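Local coordinates for mandelate racemase / muconate lactonizing enzyme family protein (PDB 4DXK) that probably acts as a metal-dependent lyase or racemase of the mandelate racemase subgroup of the enolase superfamily, its substrate not established, at residues T15-V20 / L31-F36; E39-Y44 / S77-R82. All blocks are in the same frame, centred on the assembly; numbering follows the deposited sequence.

Interaction 1 (T15-V20 / L31-F36)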
loop_
_atom_site.group_PDB
_atom_site.type_symbol
_atom_site.label_atom_id
_atom_site.label_comp_id
_atom_site.label_asym_id
_atom_site.label_seq_id
_atom_site.Cartn_x
_atom_site.Cartn_y
_atom_site.Cartn_z
ATOM N N THR A 15 5.645 -13.621 46.418
ATOM C CA THR A 15 4.807 -12.422 46.415
ATOM C C THR A 15 4.227 -12.044 45.056
ATOM O O THR A 15 3.317 -11.218 44.996
ATOM C CB THR A 15 5.540 -11.189 46.985
ATOM O OG1 THR A 15 6.736 -10.963 46.233
ATOM C CG2 THR A 15 5.880 -11.391 48.456
ATOM N N ASN A 16 4.736 -12.624 43.970
ATOM C CA ASN A 16 4.167 -12.341 42.650
ATOM C C ASN A 16 2.899 -13.120 42.326
ATOM O O ASN A 16 2.191 -12.780 41.378
ATOM C CB ASN A 16 5.195 -12.567 41.545
ATOM C CG ASN A 16 6.247 -11.483 41.503
ATOM O OD1 ASN A 16 5.942 -10.307 41.684
ATOM N ND2 ASN A 16 7.490 -11.871 41.262
ATOM N N LEU A 17 2.607 -14.154 43.110
ATOM C CA LEU A 17 1.499 -15.043 42.789
ATOM C C LEU A 17 0.170 -14.625 43.405
ATOM O O LEU A 17 0.115 -14.168 44.552
ATOM C CB LEU A 17 1.834 -16.474 43.218
ATOM C CG LEU A 17 2.669 -17.237 42.190
ATOM C CD1 LEU A 17 3.333 -18.460 42.803
ATOM C CD2 LEU A 17 1.814 -17.650 41.007
ATOM N N LEU A 18 -0.903 -14.808 42.648
ATOM C CA LEU A 18 -2.248 -14.631 43.165
ATOM C C LEU A 18 -3.107 -15.790 42.698
ATOM O O LEU A 18 -3.114 -16.110 41.504
ATOM C CB LEU A 18 -2.861 -13.322 42.653
ATOM C CG LEU A 18 -4.295 -13.064 43.128
ATOM C CD1 LEU A 18 -4.327 -12.862 44.634
ATOM C CD2 LEU A 18 -4.933 -11.883 42.431
ATOM N N TRP A 19 -3.834 -16.412 43.625
ATOM C CA TRP A 19 -4.869 -17.378 43.263
ATOM C C TRP A 19 -6.245 -16.773 43.465
ATOM O O TRP A 19 -6.480 -16.008 44.415
ATOM C CB TRP A 19 -4.716 -18.697 44.035
ATOM C CG TRP A 19 -3.442 -19.348 43.665
ATOM C CD1 TRP A 19 -3.217 -20.142 42.578
ATOM C CD2 TRP A 19 -2.180 -19.187 44.315
ATOM N NE1 TRP A 19 -1.898 -20.523 42.537
ATOM C CE2 TRP A 19 -1.235 -19.938 43.587
ATOM C CE3 TRP A 19 -1.753 -18.485 45.450
ATOM C CZ2 TRP A 19 0.112 -20.011 43.956
ATOM C CZ3 TRP A 19 -0.420 -18.559 45.814
ATOM C CH2 TRP A 19 0.495 -19.317 45.073
ATOM N N VAL A 20 -7.147 -17.101 42.549
ATOM C CA VAL A 20 -8.535 -16.679 42.629
ATOM C C VAL A 20 -9.377 -17.940 42.649
ATOM O O VAL A 20 -9.273 -18.783 41.746
ATOM C CB VAL A 20 -8.917 -15.810 41.412
ATOM C CG1 VAL A 20 -10.412 -15.481 41.418
ATOM C CG2 VAL A 20 -8.088 -14.539 41.381
ATOM N N LEU A 31 -10.413 -22.956 40.413
ATOM C CA LEU A 31 -9.129 -22.356 40.751
ATOM C C LEU A 31 -8.502 -21.656 39.555
ATOM O O LEU A 31 -8.368 -22.247 38.477
ATOM C CB LEU A 31 -8.181 -23.441 41.268
ATOM C CG LEU A 31 -6.735 -23.047 41.575
ATOM C CD1 LEU A 31 -6.647 -21.995 42.670
ATOM C CD2 LEU A 31 -5.943 -24.290 41.954
ATOM N N GLY A 32 -8.132 -20.395 39.743
ATOM C CA GLY A 32 -7.399 -19.640 38.741
ATOM C C GLY A 32 -6.179 -18.991 39.372
ATOM O O GLY A 32 -6.003 -19.020 40.587
ATOM N N GLU A 33 -5.349 -18.366 38.545
ATOM C CA GLU A 33 -4.055 -17.867 38.985
ATOM C C GLU A 33 -3.586 -16.782 38.044
ATOM O O GLU A 33 -3.883 -16.820 36.854
ATOM C CB GLU A 33 -3.051 -19.029 38.977
ATOM C CG GLU A 33 -1.658 -18.769 39.532
ATOM C CD GLU A 33 -0.742 -19.951 39.235
ATOM O OE1 GLU A 33 -0.637 -20.883 40.073
ATOM O OE2 GLU A 33 -0.176 -19.975 38.121
ATOM N N THR A 34 -2.832 -15.829 38.571
ATOM C CA THR A 34 -2.089 -14.898 37.739
ATOM C C THR A 34 -0.802 -14.505 38.464
ATOM O O THR A 34 -0.521 -14.999 39.559
ATOM C CB THR A 34 -2.951 -13.687 37.290
ATOM O OG1 THR A 34 -2.227 -12.925 36.317
ATOM C CG2 THR A 34 -3.307 -12.803 38.463
ATOM N N PHE A 35 -0.022 -13.633 37.836
ATOM C CA PHE A 35 1.340 -13.364 38.272
ATOM C C PHE A 35 1.646 -11.896 38.029
ATOM O O PHE A 35 1.280 -11.348 36.980
ATOM C CB PHE A 35 2.293 -14.240 37.447
ATOM C CG PHE A 35 3.683 -14.376 38.013
ATOM C CD1 PHE A 35 3.965 -15.389 38.912
ATOM C CD2 PHE A 35 4.717 -13.546 37.597
ATOM C CE1 PHE A 35 5.253 -15.562 39.415
ATOM C CE2 PHE A 35 6.004 -13.712 38.098
ATOM C CZ PHE A 35 6.264 -14.720 39.006
ATOM N N PHE A 36 2.331 -11.289 39.003
ATOM C CA PHE A 36 2.745 -9.872 39.060
ATOM C C PHE A 36 1.664 -8.981 39.647
ATOM O O PHE A 36 0.488 -9.075 39.284
ATOM C CB PHE A 36 3.212 -9.285 37.723
ATOM C CG PHE A 36 4.540 -9.802 37.246
ATOM C CD1 PHE A 36 5.653 -9.833 38.083
ATOM C CD2 PHE A 36 4.684 -10.229 35.928
ATOM C CE1 PHE A 36 6.878 -10.304 37.615
ATOM C CE2 PHE A 36 5.907 -10.688 35.454
ATOM C CZ PHE A 36 7.002 -10.729 36.296
HETATM O O HOH W 1 -0.743 -11.520 40.621
#
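In the hairpin of strands 17-24 and 30-35, within the N-terminal capping domain, Leu18 and Thr34 form an antiparallel hydrogen-bonded pair: Leu18 N donates to Thr34 O at 3.1 Å and Thr34 N returns to Leu18 O at 3.0 Å. Val20 and Gly32 repeat the pattern. Between them, at the non-hydrogen-bonded pair, Trp19 and Glu33 lie side by side; Trp19 NE1 reaches Glu33 OE1 at 2.8 Å, on the anti lone pair, though the oxygen sits 29° out of the indole plane. Glu33, extended with CG anti to its backbone N (chi1 -174°), is long enough to run beside the indole and carry its carboxylate on to Val324 N and Val325 N at the start of helix 323-335. This face, bearing Leu17, Trp19, Glu33 and Phe35, meets the barrel domain, as in enolase-superfamily enzymes, whereas Leu18, Val20 and Thr34 face helices 38-53 and 79-99. At the open end of the ladder Phe36 N donates to Asn16 O at 2.8 Å. Asn16 CB lies over one face of the Phe35 ring, 3.6 Å from its centroid, while Leu17 CD2 meets the ring edge at Phe35 CD1. A water bridges Asn16 O and Phe36 O.

Interaction 2 (E39-Y44 / S77-R82)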
loop_
_atom_site.group_PDB
_atom_site.type_symbol
_atom_site.label_atom_id
_atom_site.label_comp_id
_atom_site.label_asym_id
_atom_site.label_seq_id
_atom_site.Cartn_x
_atom_site.Cartn_y
_atom_site.Cartn_z
ATOM N N GLU A 39 -1.028 -7.938 44.989
ATOM C CA GLU A 39 -1.904 -7.145 45.855
ATOM C C GLU A 39 -2.868 -6.270 45.054
ATOM O O GLU A 39 -4.052 -6.148 45.391
ATOM C CB GLU A 39 -1.099 -6.267 46.811
ATOM C CG GLU A 39 -0.240 -7.031 47.800
ATOM C CD GLU A 39 0.625 -6.104 48.643
ATOM O OE1 GLU A 39 0.555 -4.871 48.441
ATOM O OE2 GLU A 39 1.379 -6.612 49.496
ATOM N N THR A 40 -2.346 -5.651 44.001
ATOM C CA THR A 40 -3.153 -4.794 43.147
ATOM C C THR A 40 -4.274 -5.586 42.473
ATOM O O THR A 40 -5.439 -5.170 42.467
ATOM C CB THR A 40 -2.275 -4.092 42.109
ATOM O OG1 THR A 40 -1.352 -3.245 42.801
ATOM C CG2 THR A 40 -3.109 -3.244 41.163
ATOM N N VAL A 41 -3.925 -6.725 41.890
ATOM C CA VAL A 41 -4.915 -7.558 41.230
ATOM C C VAL A 41 -5.949 -8.067 42.235
ATOM O O VAL A 41 -7.143 -8.087 41.954
ATOM C CB VAL A 41 -4.256 -8.725 40.482
ATOM C CG1 VAL A 41 -5.307 -9.600 39.842
ATOM C CG2 VAL A 41 -3.297 -8.189 39.427
ATOM N N GLU A 42 -5.496 -8.422 43.431
ATOM C CA GLU A 42 -6.418 -8.849 44.476
ATOM C C GLU A 42 -7.443 -7.762 44.793
ATOM O O GLU A 42 -8.643 -8.039 44.909
ATOM C CB GLU A 42 -5.670 -9.248 45.742
ATOM C CG GLU A 42 -6.586 -9.537 46.928
ATOM C CD GLU A 42 -5.822 -10.090 48.094
ATOM O OE1 GLU A 42 -4.879 -9.417 48.563
ATOM O OE2 GLU A 42 -6.161 -11.208 48.530
ATOM N N THR A 43 -6.979 -6.524 44.945
ATOM C CA THR A 43 -7.904 -5.432 45.225
ATOM C C THR A 43 -8.944 -5.328 44.112
ATOM O O THR A 43 -10.137 -5.143 44.365
ATOM C CB THR A 43 -7.161 -4.099 45.378
ATOM O OG1 THR A 43 -6.255 -4.193 46.481
ATOM C CG2 THR A 43 -8.137 -2.962 45.639
ATOM N N TYR A 44 -8.485 -5.451 42.872
ATOM C CA TYR A 44 -9.366 -5.389 41.710
ATOM C C TYR A 44 -10.407 -6.512 41.703
ATOM O O TYR A 44 -11.578 -6.284 41.381
ATOM C CB TYR A 44 -8.537 -5.425 40.422
ATOM C CG TYR A 44 -9.363 -5.656 39.174
ATOM C CD1 TYR A 44 -10.034 -4.607 38.554
ATOM C CD2 TYR A 44 -9.494 -6.924 38.633
ATOM C CE1 TYR A 44 -10.797 -4.819 37.427
ATOM C CE2 TYR A 44 -10.263 -7.148 37.497
ATOM C CZ TYR A 44 -10.910 -6.085 36.900
ATOM O OH TYR A 44 -11.662 -6.270 35.763
ATOM N N SER A 77 -2.103 -6.046 29.254
ATOM C CA SER A 77 -1.759 -7.031 30.276
ATOM C C SER A 77 -1.747 -6.384 31.666
ATOM O O SER A 77 -1.055 -6.853 32.566
ATOM C CB SER A 77 -0.413 -7.674 29.948
ATOM O OG SER A 77 0.550 -6.676 29.658
ATOM N N GLY A 78 -2.527 -5.317 31.832
ATOM C CA GLY A 78 -2.618 -4.610 33.103
ATOM C C GLY A 78 -3.397 -5.356 34.175
ATOM O O GLY A 78 -3.900 -6.463 33.966
ATOM N N ALA A 79 -3.523 -4.714 35.333
ATOM C CA ALA A 79 -4.023 -5.397 36.528
ATOM C C ALA A 79 -5.434 -5.924 36.340
ATOM O O ALA A 79 -5.753 -7.040 36.769
ATOM C CB ALA A 79 -3.949 -4.485 37.739
ATOM N N GLU A 80 -6.287 -5.122 35.722
ATOM C CA GLU A 80 -7.666 -5.531 35.482
ATOM C C GLU A 80 -7.708 -6.798 34.625
ATOM O O GLU A 80 -8.433 -7.754 34.925
ATOM C CB GLU A 80 -8.463 -4.410 34.798
ATOM C CG GLU A 80 -8.622 -3.129 35.619
ATOM C CD GLU A 80 -7.581 -2.053 35.358
ATOM O OE1 GLU A 80 -6.464 -2.337 34.884
ATOM O OE2 GLU A 80 -7.905 -0.886 35.651
ATOM N N VAL A 81 -6.937 -6.805 33.541
ATOM C CA VAL A 81 -6.906 -7.967 32.672
ATOM C C VAL A 81 -6.339 -9.186 33.395
ATOM O O VAL A 81 -6.861 -10.295 33.234
ATOM C CB VAL A 81 -6.155 -7.674 31.371
ATOM C CG1 VAL A 81 -5.927 -8.960 30.578
ATOM C CG2 VAL A 81 -6.954 -6.654 30.554
ATOM N N ARG A 82 -5.301 -9.005 34.202
ATOM C CA ARG A 82 -4.750 -10.138 34.940
ATOM C C ARG A 82 -5.787 -10.737 35.892
ATOM O O ARG A 82 -5.917 -11.961 35.998
ATOM C CB ARG A 82 -3.459 -9.742 35.676
ATOM C CG ARG A 82 -2.369 -9.314 34.710
ATOM C CD ARG A 82 -0.956 -9.392 35.276
ATOM N NE ARG A 82 -0.765 -8.631 36.512
ATOM C CZ ARG A 82 -0.652 -7.307 36.585
ATOM N NH1 ARG A 82 -0.732 -6.549 35.491
ATOM N NH2 ARG A 82 -0.463 -6.734 37.772
#
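Tyr44 lays its ring flat over the backbone of Glu80: Glu80 CA stands 3.6 Å from the centroid of the Tyr44 ring, only 11° off the normal, a CH-pi contact over the centre of the face. The same face takes Glu80 CB, and Glu80 CG comes to 3.3 Å from Tyr44 CE1. With CG anti to its own backbone N (chi1 168°), the tyrosine reaches out from helix 38-53 to the neighbouring helix, where its hydroxyl is hydrogen-bonded to Asn84. One turn earlier, small and branched residues let the backbones draw together: Thr40 CG2 touches Ala79 CB at 3.7 Å, and Val41 and Ala79 bring their CA atoms to 5.3 Å. Val41 CG2 also packs 3.6 Å from Arg82 NH2, the two side chains crossing at about a right angle.

Several partners fix the guanidinium of Arg82. Bent at chi3, the chain folds back so that one face of the group lies over Ala79 CA; Arg82 NH1 donates to Ser77 O at 3.0 Å, within the guanidinium plane and on a carbonyl lone pair, and NH2 to the carbonyl oxygen of Phe36, at the end of the hairpin. Gly78 is the N-cap of helix 79-99. Further out lies the second subunit: Glu80, bent at chi2 (94°), forms a salt bridge with Arg82 of that subunit, the mirrored bridge joins Arg82 to Glu80 of the second subunit, and Thr40 OG1 is hydrogen-bonded to Glu47 of that subunit. The reciprocal bridges should favour the ionised form of the buried Glu80. This is helix-helix packing within the helical layer of the enolase-type N-terminal domain, here beside a subunit interface.

How the interactions relate
From the N terminus, the chain first turns back on itself in interaction 1, which closes the short hairpin loop between residues 20 and 31. Helix 38-53 follows directly after strand 30-35, and interaction 2 then closes a longer loop, about half of it helical, between residues 44 and 77. The two contacts are in series, neither nested nor crossed, yet they touch, their centres about 10 Å apart. Arg82 NH2 probably hydrogen-bonds Phe36 O at 2.9 Å, and Leu18 CD2 packs on Val41 CG1 at 3.5 Å. Together they tie the antiparallel sheet to the helices behind it, Arg82 linking the end of the hairpin to the start of helix 79-99.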